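Local atomic coordinates of uncharacterized protein (PDB entry 5DQV), a protein that probably hydrolyses nucleotides to release pyrophosphate, as a metal-dependent nucleotide pyrophosphohydrolase of the HD-domain family. Residues 53-67 with 95-107. Sequence-based numbering, arbitrary orientation. Where two conformers were deposited one is given.
With NI (nickel (II) ion), chain C.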
loop_
_atom_site.group_PDB
_atom_site.type_symbol
_atom_site.label_atom_id
_atom_site.label_comp_id
_atom_site.label_asym_id
_atom_site.label_seq_id
_atom_site.Cartn_x
_atom_site.Cartn_y
_atom_site.Cartn_z
ATOM N N ASP A 53 26.565 -18.042 -11.932
ATOM C CA ASP A 53 26.323 -18.095 -13.382
ATOM C C ASP A 53 25.225 -17.124 -13.761
ATOM O O ASP A 53 24.057 -17.361 -13.427
ATOM C CB ASP A 53 25.906 -19.488 -13.795
ATOM C CG ASP A 53 25.754 -19.632 -15.326
ATOM O OD1 ASP A 53 25.038 -18.875 -16.058
ATOM O OD2 ASP A 53 26.364 -20.560 -15.795
ATOM N N LEU A 54 25.569 -16.047 -14.463
ATOM C CA LEU A 54 24.593 -14.945 -14.690
ATOM C C LEU A 54 23.436 -15.325 -15.640
ATOM O O LEU A 54 22.293 -14.835 -15.493
ATOM C CB LEU A 54 25.297 -13.687 -15.219
ATOM C CG LEU A 54 26.312 -13.012 -14.311
ATOM C CD1 LEU A 54 26.825 -11.662 -14.886
ATOM C CD2 LEU A 54 25.765 -12.827 -12.853
ATOM N N PHE A 55 23.727 -16.192 -16.610
ATOM C CA PHE A 55 22.686 -16.595 -17.526
ATOM C C PHE A 55 21.643 -17.416 -16.796
ATOM O O PHE A 55 20.430 -17.228 -16.995
ATOM C CB PHE A 55 23.256 -17.355 -18.732
ATOM C CG PHE A 55 22.207 -17.755 -19.731
ATOM C CD1 PHE A 55 21.511 -16.785 -20.430
ATOM C CD2 PHE A 55 21.910 -19.087 -19.951
ATOM C CE1 PHE A 55 20.546 -17.120 -21.329
ATOM C CE2 PHE A 55 20.959 -19.447 -20.838
ATOM C CZ PHE A 55 20.270 -18.449 -21.558
ATOM N N ILE A 56 22.097 -18.313 -15.917
ATOM C CA ILE A 56 21.151 -19.153 -15.200
ATOM C C ILE A 56 20.379 -18.272 -14.225
ATOM O O ILE A 56 19.164 -18.424 -14.059
ATOM C CB ILE A 56 21.841 -20.348 -14.456
ATOM C CG1 ILE A 56 22.500 -21.341 -15.433
ATOM C CG2 ILE A 56 20.859 -21.050 -13.567
ATOM C CD1 ILE A 56 21.520 -21.908 -16.526
ATOM N N VAL A 57 21.068 -17.348 -13.577
ATOM C CA VAL A 57 20.407 -16.482 -12.608
ATOM C C VAL A 57 19.308 -15.664 -13.290
ATOM O O VAL A 57 18.161 -15.601 -12.800
ATOM C CB VAL A 57 21.395 -15.536 -11.938
ATOM C CG1 VAL A 57 20.624 -14.367 -11.280
ATOM C CG2 VAL A 57 22.259 -16.295 -10.904
ATOM N N GLU A 58 19.644 -15.071 -14.444
ATOM C CA GLU A 58 18.661 -14.218 -15.121
ATOM C C GLU A 58 17.459 -15.018 -15.629
ATOM O O GLU A 58 16.324 -14.563 -15.501
ATOM C CB GLU A 58 19.293 -13.457 -16.247
ATOM C CG GLU A 58 18.413 -12.398 -16.804
ATOM C CD GLU A 58 19.076 -11.613 -17.883
ATOM O OE1 GLU A 58 20.257 -11.893 -18.257
ATOM O OE2 GLU A 58 18.368 -10.753 -18.416
ATOM N N THR A 59 17.719 -16.152 -16.258
ATOM C CA THR A 59 16.683 -17.040 -16.745
ATOM C C THR A 59 15.771 -17.545 -15.655
ATOM O O THR A 59 14.540 -17.412 -15.774
ATOM C CB THR A 59 17.252 -18.209 -17.567
ATOM O OG1 THR A 59 18.018 -17.675 -18.645
ATOM C CG2 THR A 59 16.114 -19.056 -18.110
ATOM N N ALA A 60 16.354 -18.040 -14.558
ATOM C CA ALA A 60 15.556 -18.440 -13.406
ATOM C C ALA A 60 14.749 -17.318 -12.806
ATOM O O ALA A 60 13.556 -17.475 -12.480
ATOM C CB ALA A 60 16.455 -19.123 -12.328
ATOM N N ALA A 61 15.357 -16.147 -12.718
ATOM C CA ALA A 61 14.634 -14.988 -12.184
ATOM C C ALA A 61 13.453 -14.695 -13.071
ATOM O O ALA A 61 12.350 -14.451 -12.597
ATOM C CB ALA A 61 15.564 -13.764 -12.090
ATOM N N LEU A 62 13.686 -14.727 -14.381
ATOM C CA LEU A 62 12.605 -14.366 -15.326
ATOM C C LEU A 62 11.437 -15.340 -15.229
ATOM O O LEU A 62 10.293 -14.917 -15.297
ATOM C CB LEU A 62 13.134 -14.279 -16.724
ATOM C CG LEU A 62 14.014 -13.054 -17.018
ATOM C CD1 LEU A 62 14.721 -13.235 -18.371
ATOM C CD2 LEU A 62 13.145 -11.726 -16.962
ATOM N N VAL A 63 11.704 -16.639 -15.051
ATOM C CA VAL A 63 10.600 -17.635 -15.047
ATOM C C VAL A 63 10.169 -18.085 -13.671
ATOM O O VAL A 63 9.263 -18.921 -13.568
ATOM C CB VAL A 63 10.927 -18.865 -15.952
ATOM C CG1 VAL A 63 11.273 -18.376 -17.412
ATOM C CG2 VAL A 63 12.114 -19.711 -15.331
ATOM N N HIS A 64 10.732 -17.468 -12.621
ATOM C CA HIS A 64 10.592 -17.979 -11.245
ATOM C C HIS A 64 9.130 -18.045 -10.798
ATOM O O HIS A 64 8.782 -18.927 -10.005
ATOM C CB HIS A 64 11.496 -17.176 -10.244
ATOM C CG HIS A 64 10.855 -15.970 -9.615
ATOM N ND1 HIS A 64 10.900 -14.715 -10.183
ATOM C CD2 HIS A 64 10.198 -15.818 -8.428
ATOM C CE1 HIS A 64 10.243 -13.852 -9.420
ATOM N NE2 HIS A 64 9.803 -14.498 -8.343
ATOM N N ASP A 65 8.276 -17.185 -11.348
ATOM C CA ASP A 65 6.876 -17.076 -10.922
ATOM C C ASP A 65 5.880 -17.844 -11.791
ATOM O O ASP A 65 4.670 -17.870 -11.450
ATOM C CB ASP A 65 6.380 -15.613 -11.095
ATOM C CG ASP A 65 6.454 -14.784 -9.850
ATOM O OD1 ASP A 65 7.091 -15.171 -8.817
ATOM O OD2 ASP A 65 5.863 -13.669 -9.950
ATOM N N LEU A 66 6.310 -18.365 -12.944
ATOM C CA LEU A 66 5.359 -18.756 -13.980
ATOM C C LEU A 66 4.577 -19.993 -13.498
ATOM O O LEU A 66 3.477 -20.214 -13.953
ATOM C CB LEU A 66 6.038 -19.067 -15.304
ATOM C CG LEU A 66 6.678 -17.917 -16.105
ATOM C CD1 LEU A 66 7.265 -18.508 -17.338
ATOM C CD2 LEU A 66 5.638 -16.832 -16.439
ATOM N N ILE A 67 5.187 -20.764 -12.611
ATOM C CA ILE A 67 4.580 -21.979 -12.074
ATOM C C ILE A 67 3.954 -21.815 -10.690
ATOM O O ILE A 67 3.469 -22.778 -10.114
ATOM C CB ILE A 67 5.582 -23.141 -12.057
ATOM C CG1 ILE A 67 6.712 -22.947 -11.029
ATOM C CG2 ILE A 67 6.193 -23.310 -13.439
ATOM C CD1 ILE A 67 7.534 -24.267 -10.748
ATOM N N ASP A 95 21.326 -26.544 -18.930
ATOM C CA ASP A 95 20.926 -25.255 -18.410
ATOM C C ASP A 95 19.463 -25.215 -18.089
ATOM O O ASP A 95 19.060 -24.684 -17.038
ATOM C CB ASP A 95 21.253 -24.158 -19.419
ATOM C CG ASP A 95 22.729 -23.837 -19.437
ATOM O OD1 ASP A 95 23.442 -24.176 -18.468
ATOM O OD2 ASP A 95 23.151 -23.262 -20.410
ATOM N N ALA A 96 18.666 -25.786 -18.979
ATOM C CA ALA A 96 17.249 -25.864 -18.751
ATOM C C ALA A 96 16.899 -26.701 -17.493
ATOM O O ALA A 96 16.069 -26.305 -16.669
ATOM C CB ALA A 96 16.553 -26.395 -20.028
ATOM N N ASP A 97 17.592 -27.816 -17.296
ATOM C CA ASP A 97 17.399 -28.634 -16.099
ATOM C C ASP A 97 17.748 -27.826 -14.818
ATOM O O ASP A 97 17.027 -27.923 -13.793
ATOM C CB ASP A 97 18.311 -29.898 -16.157
ATOM C CG ASP A 97 17.740 -31.011 -16.988
ATOM O OD1 ASP A 97 16.591 -30.903 -17.424
ATOM O OD2 ASP A 97 18.448 -32.023 -17.216
ATOM N N ARG A 98 18.852 -27.054 -14.867
ATOM C CA ARG A 98 19.302 -26.249 -13.727
ATOM C C ARG A 98 18.221 -25.235 -13.366
ATOM O O ARG A 98 17.937 -25.012 -12.197
ATOM C CB ARG A 98 20.617 -25.491 -14.036
ATOM C CG ARG A 98 21.894 -26.312 -14.019
ATOM C CD ARG A 98 23.133 -25.509 -14.495
ATOM N NE ARG A 98 23.626 -24.540 -13.506
ATOM C CZ ARG A 98 24.633 -23.683 -13.713
ATOM N NH1 ARG A 98 25.305 -23.673 -14.867
ATOM N NH2 ARG A 98 24.999 -22.844 -12.742
ATOM N N VAL A 99 17.654 -24.593 -14.392
ATOM C CA VAL A 99 16.638 -23.589 -14.194
ATOM C C VAL A 99 15.396 -24.240 -13.559
ATOM O O VAL A 99 14.893 -23.749 -12.541
ATOM C CB VAL A 99 16.284 -22.877 -15.487
ATOM C CG1 VAL A 99 14.961 -22.098 -15.313
ATOM C CG2 VAL A 99 17.461 -21.935 -15.854
ATOM N N ILE A 100 15.008 -25.419 -14.048
ATOM C CA ILE A 100 13.849 -26.123 -13.504
ATOM C C ILE A 100 14.086 -26.507 -12.035
ATOM O O ILE A 100 13.190 -26.311 -11.182
ATOM C CB ILE A 100 13.453 -27.311 -14.441
ATOM C CG1 ILE A 100 12.917 -26.799 -15.780
ATOM C CG2 ILE A 100 12.467 -28.359 -13.766
ATOM C CD1 ILE A 100 11.764 -25.745 -15.704
ATOM N N HIS A 101 15.280 -27.000 -11.718
ATOM C CA HIS A 101 15.601 -27.397 -10.360
ATOM C C HIS A 101 15.488 -26.203 -9.400
ATOM O O HIS A 101 15.054 -26.361 -8.271
ATOM C CB HIS A 101 16.990 -28.045 -10.271
ATOM C CG HIS A 101 17.052 -29.462 -10.776
ATOM N ND1 HIS A 101 16.264 -30.479 -10.270
ATOM C CD2 HIS A 101 17.869 -30.046 -11.688
ATOM C CE1 HIS A 101 16.562 -31.613 -10.882
ATOM N NE2 HIS A 101 17.529 -31.376 -11.752
ATOM N N ILE A 102 15.855 -25.003 -9.861
ATOM C CA ILE A 102 15.719 -23.805 -9.034
ATOM C C ILE A 102 14.245 -23.524 -8.773
ATOM O O ILE A 102 13.821 -23.430 -7.611
ATOM C CB ILE A 102 16.368 -22.547 -9.693
ATOM C CG1 ILE A 102 17.892 -22.696 -9.739
ATOM C CG2 ILE A 102 15.994 -21.255 -8.884
ATOM C CD1 ILE A 102 18.620 -21.612 -10.621
ATOM N N ILE A 103 13.454 -23.396 -9.835
ATOM C CA ILE A 103 12.094 -22.859 -9.639
ATOM C C ILE A 103 11.139 -23.818 -8.948
ATOM O O ILE A 103 10.194 -23.372 -8.314
ATOM C CB ILE A 103 11.511 -22.285 -10.949
ATOM C CG1 ILE A 103 11.249 -23.390 -11.969
ATOM C CG2 ILE A 103 12.516 -21.274 -11.500
ATOM C CD1 ILE A 103 10.705 -22.900 -13.323
ATOM N N THR A 104 11.415 -25.115 -9.002
ATOM C CA THR A 104 10.554 -26.114 -8.368
ATOM C C THR A 104 10.910 -26.254 -6.910
ATOM O O THR A 104 10.035 -26.537 -6.079
ATOM C CB THR A 104 10.652 -27.479 -9.053
ATOM O OG1 THR A 104 12.018 -27.893 -9.122
ATOM C CG2 THR A 104 10.044 -27.407 -10.495
ATOM N N LYS A 105 12.190 -26.062 -6.604
ATOM C CA LYS A 105 12.654 -25.931 -5.216
ATOM C C LYS A 105 12.057 -24.664 -4.569
ATOM O O LYS A 105 11.530 -24.738 -3.499
ATOM C CB LYS A 105 14.186 -25.925 -5.148
ATOM C CG LYS A 105 14.816 -27.333 -5.325
ATOM C CD LYS A 105 15.994 -27.607 -4.348
ATOM N N MET A 106 12.146 -23.515 -5.248
ATOM C CA MET A 106 11.614 -22.233 -4.713
ATOM C C MET A 106 10.104 -22.349 -4.443
ATOM O O MET A 106 9.644 -21.959 -3.401
ATOM C CB MET A 106 11.856 -21.058 -5.682
ATOM C CG MET A 106 13.285 -20.482 -5.758
ATOM S SD MET A 106 13.352 -19.002 -6.885
ATOM C CE MET A 106 12.388 -17.898 -5.795
ATOM N N SER A 107 9.358 -22.846 -5.434
ATOM C CA SER A 107 7.915 -23.161 -5.298
ATOM C C SER A 107 7.748 -24.548 -4.730
ATOM O O SER A 107 7.727 -24.728 -3.512
ATOM C CB SER A 107 7.190 -23.103 -6.668
ATOM O OG SER A 107 6.822 -21.782 -7.038
HETATM NI NI NI C . 8.596 -13.531 -7.080
HETATM O O HOH W 1 25.408 -21.290 -18.494
HETATM O O HOH W 2 8.889 -20.948 -8.402
#
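Helix 54-63 and helix 95-106 run in broadly the same direction, their axes crossing at -48° with a closest approach of 9.4 Å. The backbones come nearest where Ala60 faces Val99, their CA atoms 5.3 Å apart, and again at His64 and Ile103. Side chains mesh here as knobs into holes: Ile56 enters one formed by Asp95, Arg98, Val99 and Ile102; Val99 fills the reciprocal one between Ile56, Thr59, Ala60 and Val63. With Val99 CG1 anti to the backbone N (chi1 165°), that branch meets Val63 CG2 at 3.7 Å, while CG2 turns to the Thr59 methyl. Ile102 CD1 lies against both Ala60 CB and Ile56 CG2.

At the N-terminal end, in one of two conformers of Arg98, Ile56 CG1 sits over the centre of one guanidinium face, 3.6 Å from Arg98 CZ. Arg98 NH1 gives Asp53 OD2 a weak, bent hydrogen bond (3.4 Å, 138°) within a salt bridge, carboxylate and guanidinium planes nearly perpendicular; NH2 forms a salt bridge with Glu122. Asp53 OD1 caps the helix by accepting from Ile56 N.

Toward the opposite end the packing reaches the HD metal site. His64 NE2 binds nickel at 2.0 Å, with His35 and Asp130 as further ligands; Asp65, the site's fourth residue, holds OD1 2.8 Å from the nickel. His64 ND1 donates to Ala61 O (2.8 Å), in the ring plane and on a carbonyl lone pair, a second-shell bond that, with the metal on NE2, fixes the imidazole's rotation. Met106 CE approaches the ring obliquely, and Ile103 CG2 packs on His64 CA. Farther along, Ile67 CD1 lies against Ile103 CG1, and a water sits between His64 O, Ile103 O and Ser107 OG.

Around this pair, helix 8-24 touches Phe55, Thr59 and Val63, helix 33-50 Val57 and Leu62, and helix 79-88 Ile67 and Thr104.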